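Local coordinates for protein putative dihydrodipicolinate synthase (Thermus thermophilus, PDB 2PCQ) that belongs to the dihydrodipicolinate synthase family and folds as a closed barrel of parallel strands ringed by helices, in an assembly of four chains, at residues A84-T95 and M119-T130. Residues are numbered along the deposited sequence; the frame is centred on the assembly and turned at random.
Sequences AKAAGAMALLAT and MPLFLYHVPQNT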
# COMPACT_ATOMS: atom_id res chain seq x y z
N ALA A 84 0.32 35.45 4.00
CA ALA A 84 1.73 35.13 4.18
C ALA A 84 2.61 36.26 3.65
O ALA A 84 3.60 36.64 4.27
CB ALA A 84 2.07 33.82 3.47
N LYS A 85 2.23 36.79 2.49
CA LYS A 85 3.00 37.87 1.87
C LYS A 85 2.96 39.13 2.72
O LYS A 85 3.98 39.81 2.89
CB LYS A 85 2.45 38.16 0.47
CG LYS A 85 3.29 39.16 -0.31
CD LYS A 85 2.73 39.42 -1.69
CE LYS A 85 3.54 40.49 -2.40
NZ LYS A 85 2.97 40.84 -3.72
N ALA A 86 1.78 39.45 3.26
CA ALA A 86 1.62 40.64 4.09
C ALA A 86 2.39 40.51 5.40
O ALA A 86 2.78 41.52 5.99
CB ALA A 86 0.13 40.87 4.38
N ALA A 87 2.61 39.28 5.84
CA ALA A 87 3.34 39.04 7.08
C ALA A 87 4.84 39.17 6.86
O ALA A 87 5.61 39.24 7.81
CB ALA A 87 3.01 37.66 7.62
N GLY A 88 5.26 39.21 5.60
CA GLY A 88 6.67 39.34 5.29
C GLY A 88 7.38 38.01 5.14
O GLY A 88 8.61 37.95 5.24
N ALA A 89 6.63 36.95 4.89
CA ALA A 89 7.22 35.62 4.74
C ALA A 89 8.20 35.59 3.57
O ALA A 89 7.93 36.15 2.51
CB ALA A 89 6.13 34.57 4.53
N MSE A 90 9.33 34.92 3.78
CA MSE A 90 10.37 34.78 2.77
C MSE A 90 9.88 33.90 1.61
O MSE A 90 10.22 34.13 0.45
CB MSE A 90 11.61 34.17 3.43
CG MSE A 90 12.45 33.29 2.53
SE MSE A 90 13.96 32.65 3.53
CE MSE A 90 12.98 31.49 4.78
N ALA A 91 9.06 32.91 1.94
CA ALA A 91 8.52 32.01 0.92
C ALA A 91 7.45 31.10 1.52
O ALA A 91 7.30 31.02 2.74
CB ALA A 91 9.63 31.17 0.30
N LEU A 92 6.72 30.43 0.64
CA LEU A 92 5.68 29.50 1.06
C LEU A 92 6.23 28.09 0.97
O LEU A 92 7.23 27.84 0.29
CB LEU A 92 4.47 29.60 0.14
CG LEU A 92 3.74 30.94 -0.01
CD1 LEU A 92 2.79 30.86 -1.19
CD2 LEU A 92 2.97 31.25 1.27
N LEU A 93 5.58 27.17 1.68
CA LEU A 93 5.94 25.76 1.64
C LEU A 93 4.57 25.16 1.35
O LEU A 93 3.77 24.94 2.26
CB LEU A 93 6.47 25.29 3.00
CG LEU A 93 7.90 24.73 2.95
CD1 LEU A 93 8.37 24.34 4.34
CD2 LEU A 93 7.94 23.53 2.03
N ALA A 94 4.29 24.93 0.07
CA ALA A 94 2.99 24.43 -0.34
C ALA A 94 2.90 22.95 -0.70
O ALA A 94 3.73 22.42 -1.43
CB ALA A 94 2.47 25.26 -1.51
N THR A 95 1.86 22.30 -0.18
CA THR A 95 1.60 20.89 -0.42
C THR A 95 0.62 20.79 -1.60
O THR A 95 -0.07 21.75 -1.93
CB THR A 95 0.92 20.23 0.79
OG1 THR A 95 -0.24 21.00 1.15
CG2 THR A 95 1.87 20.18 1.98
N MSE A 119 4.27 34.41 -5.50
CA MSE A 119 5.21 34.39 -4.40
C MSE A 119 6.18 33.23 -4.50
O MSE A 119 5.86 32.19 -5.04
CB MSE A 119 4.45 34.25 -3.08
CG MSE A 119 4.87 35.21 -1.99
SE MSE A 119 3.90 34.72 -0.41
CE MSE A 119 5.45 34.52 0.76
N PRO A 120 7.39 33.42 -3.95
CA PRO A 120 8.41 32.36 -3.99
C PRO A 120 7.91 31.24 -3.10
O PRO A 120 7.23 31.48 -2.10
CB PRO A 120 9.65 33.05 -3.40
CG PRO A 120 9.40 34.52 -3.71
CD PRO A 120 7.95 34.67 -3.43
N LEU A 121 8.22 30.01 -3.48
CA LEU A 121 7.80 28.88 -2.68
C LEU A 121 8.67 27.64 -2.79
O LEU A 121 9.45 27.49 -3.74
CB LEU A 121 6.33 28.49 -2.99
CG LEU A 121 5.78 27.68 -4.18
CD1 LEU A 121 5.19 28.62 -5.21
CD2 LEU A 121 6.83 26.78 -4.80
N PHE A 122 8.53 26.77 -1.80
CA PHE A 122 9.23 25.50 -1.75
C PHE A 122 8.12 24.47 -1.92
O PHE A 122 7.02 24.66 -1.41
CB PHE A 122 9.89 25.29 -0.39
CG PHE A 122 11.18 26.04 -0.21
CD1 PHE A 122 12.39 25.44 -0.55
CD2 PHE A 122 11.19 27.33 0.31
CE1 PHE A 122 13.60 26.11 -0.37
CE2 PHE A 122 12.39 28.01 0.49
CZ PHE A 122 13.60 27.40 0.15
N LEU A 123 8.41 23.39 -2.64
CA LEU A 123 7.42 22.34 -2.80
C LEU A 123 7.43 21.62 -1.45
O LEU A 123 8.48 21.53 -0.80
CB LEU A 123 7.84 21.38 -3.93
CG LEU A 123 8.07 22.04 -5.30
CD1 LEU A 123 8.37 20.97 -6.34
CD2 LEU A 123 6.83 22.84 -5.70
N TYR A 124 6.27 21.13 -1.02
CA TYR A 124 6.18 20.46 0.27
C TYR A 124 5.71 19.03 0.10
O TYR A 124 4.53 18.78 -0.15
CB TYR A 124 5.20 21.23 1.18
CG TYR A 124 5.40 21.01 2.67
CD1 TYR A 124 4.81 21.87 3.59
CD2 TYR A 124 6.21 19.98 3.16
CE1 TYR A 124 5.02 21.72 4.96
CE2 TYR A 124 6.43 19.82 4.53
CZ TYR A 124 5.83 20.70 5.42
OH TYR A 124 6.07 20.59 6.78
N HIS A 125 6.63 18.09 0.24
CA HIS A 125 6.32 16.67 0.11
C HIS A 125 6.34 16.01 1.49
O HIS A 125 7.41 15.71 2.02
CB HIS A 125 7.33 15.99 -0.82
CG HIS A 125 7.04 14.54 -1.06
ND1 HIS A 125 5.83 14.08 -1.52
CD2 HIS A 125 7.83 13.44 -0.93
CE1 HIS A 125 5.87 12.77 -1.66
NE2 HIS A 125 7.07 12.36 -1.31
N VAL A 126 5.17 15.80 2.06
CA VAL A 126 5.05 15.17 3.37
C VAL A 126 3.89 14.17 3.30
O VAL A 126 2.87 14.33 3.97
CB VAL A 126 4.86 16.27 4.48
CG1 VAL A 126 3.66 17.16 4.15
CG2 VAL A 126 4.71 15.63 5.86
N PRO A 127 4.05 13.11 2.49
CA PRO A 127 3.06 12.05 2.26
C PRO A 127 2.50 11.34 3.50
O PRO A 127 1.37 10.85 3.47
CB PRO A 127 3.79 11.08 1.32
CG PRO A 127 5.22 11.25 1.72
CD PRO A 127 5.34 12.76 1.86
N GLN A 128 3.28 11.29 4.57
CA GLN A 128 2.80 10.64 5.78
C GLN A 128 1.50 11.29 6.25
O GLN A 128 0.63 10.63 6.80
CB GLN A 128 3.86 10.72 6.89
CG GLN A 128 5.19 10.06 6.52
CD GLN A 128 6.23 11.05 6.01
OE1 GLN A 128 5.94 11.94 5.21
NE2 GLN A 128 7.47 10.88 6.48
N ASN A 129 1.38 12.60 6.01
CA ASN A 129 0.19 13.33 6.41
C ASN A 129 -0.76 13.63 5.24
O ASN A 129 -1.97 13.41 5.34
CB ASN A 129 0.58 14.65 7.09
CG ASN A 129 1.23 14.44 8.45
OD1 ASN A 129 0.58 14.04 9.42
ND2 ASN A 129 2.52 14.71 8.53
N THR A 130 -0.22 14.15 4.14
CA THR A 130 -1.05 14.49 2.98
C THR A 130 -1.54 13.23 2.27
O THR A 130 -2.56 13.25 1.59
CB THR A 130 -0.29 15.36 1.96
OG1 THR A 130 0.83 14.63 1.46
CG2 THR A 130 0.18 16.66 2.62
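L92 and F122 are joined by the second of four backbone hydrogen bonds between the parallel strands 91-94 and 121-125, F122 N donating to L92 O over 2.7 Å. L92 N reaches back to P120 O, and A94 N meets F122 O nearly head-on, with a C=O...N angle of 175°. The last rung is more bent: Y124 N approaches A94 O at 2.9 Å from above the carbonyl plane. L93 lays CD2 over one face of the Y124 ring, 4.1 Å from its centroid, a CH-pi contact, and the same methyl lies 3.6 Å from F122 CB. Y124 turns its ring away from its own backbone N (chi1 -157°), which sets the root of the ring beside T95, whose CG2 lies 3.6 Å from Y124 CB; V126 CG1 comes over the opposite face of the ring, toward its rim. On the other side of the sheet, L92 packs CB against L121 CB. Beyond it, selenomethionine M119 crosses L92 at about a right angle, its SE 3.8 Å from L92 CG. A bend at chi3 (126°) carries M119 CE to A89, while SE also touches K85 CB, so this side chain plugs the joint between the end of helix 74-87 and strand 91-94. G88 closes that helix in a Schellman motif. Y124 OH is hydrogen-bonded to K152 NZ and to the backbone N of S40. The two strands, with helix 107-118 between them in sequence, form a right-handed beta-alpha-beta unit of the TIM barrel; L115 of that helix packs on A94 and L121, and strands 66-69 and 148-153 flank the pair.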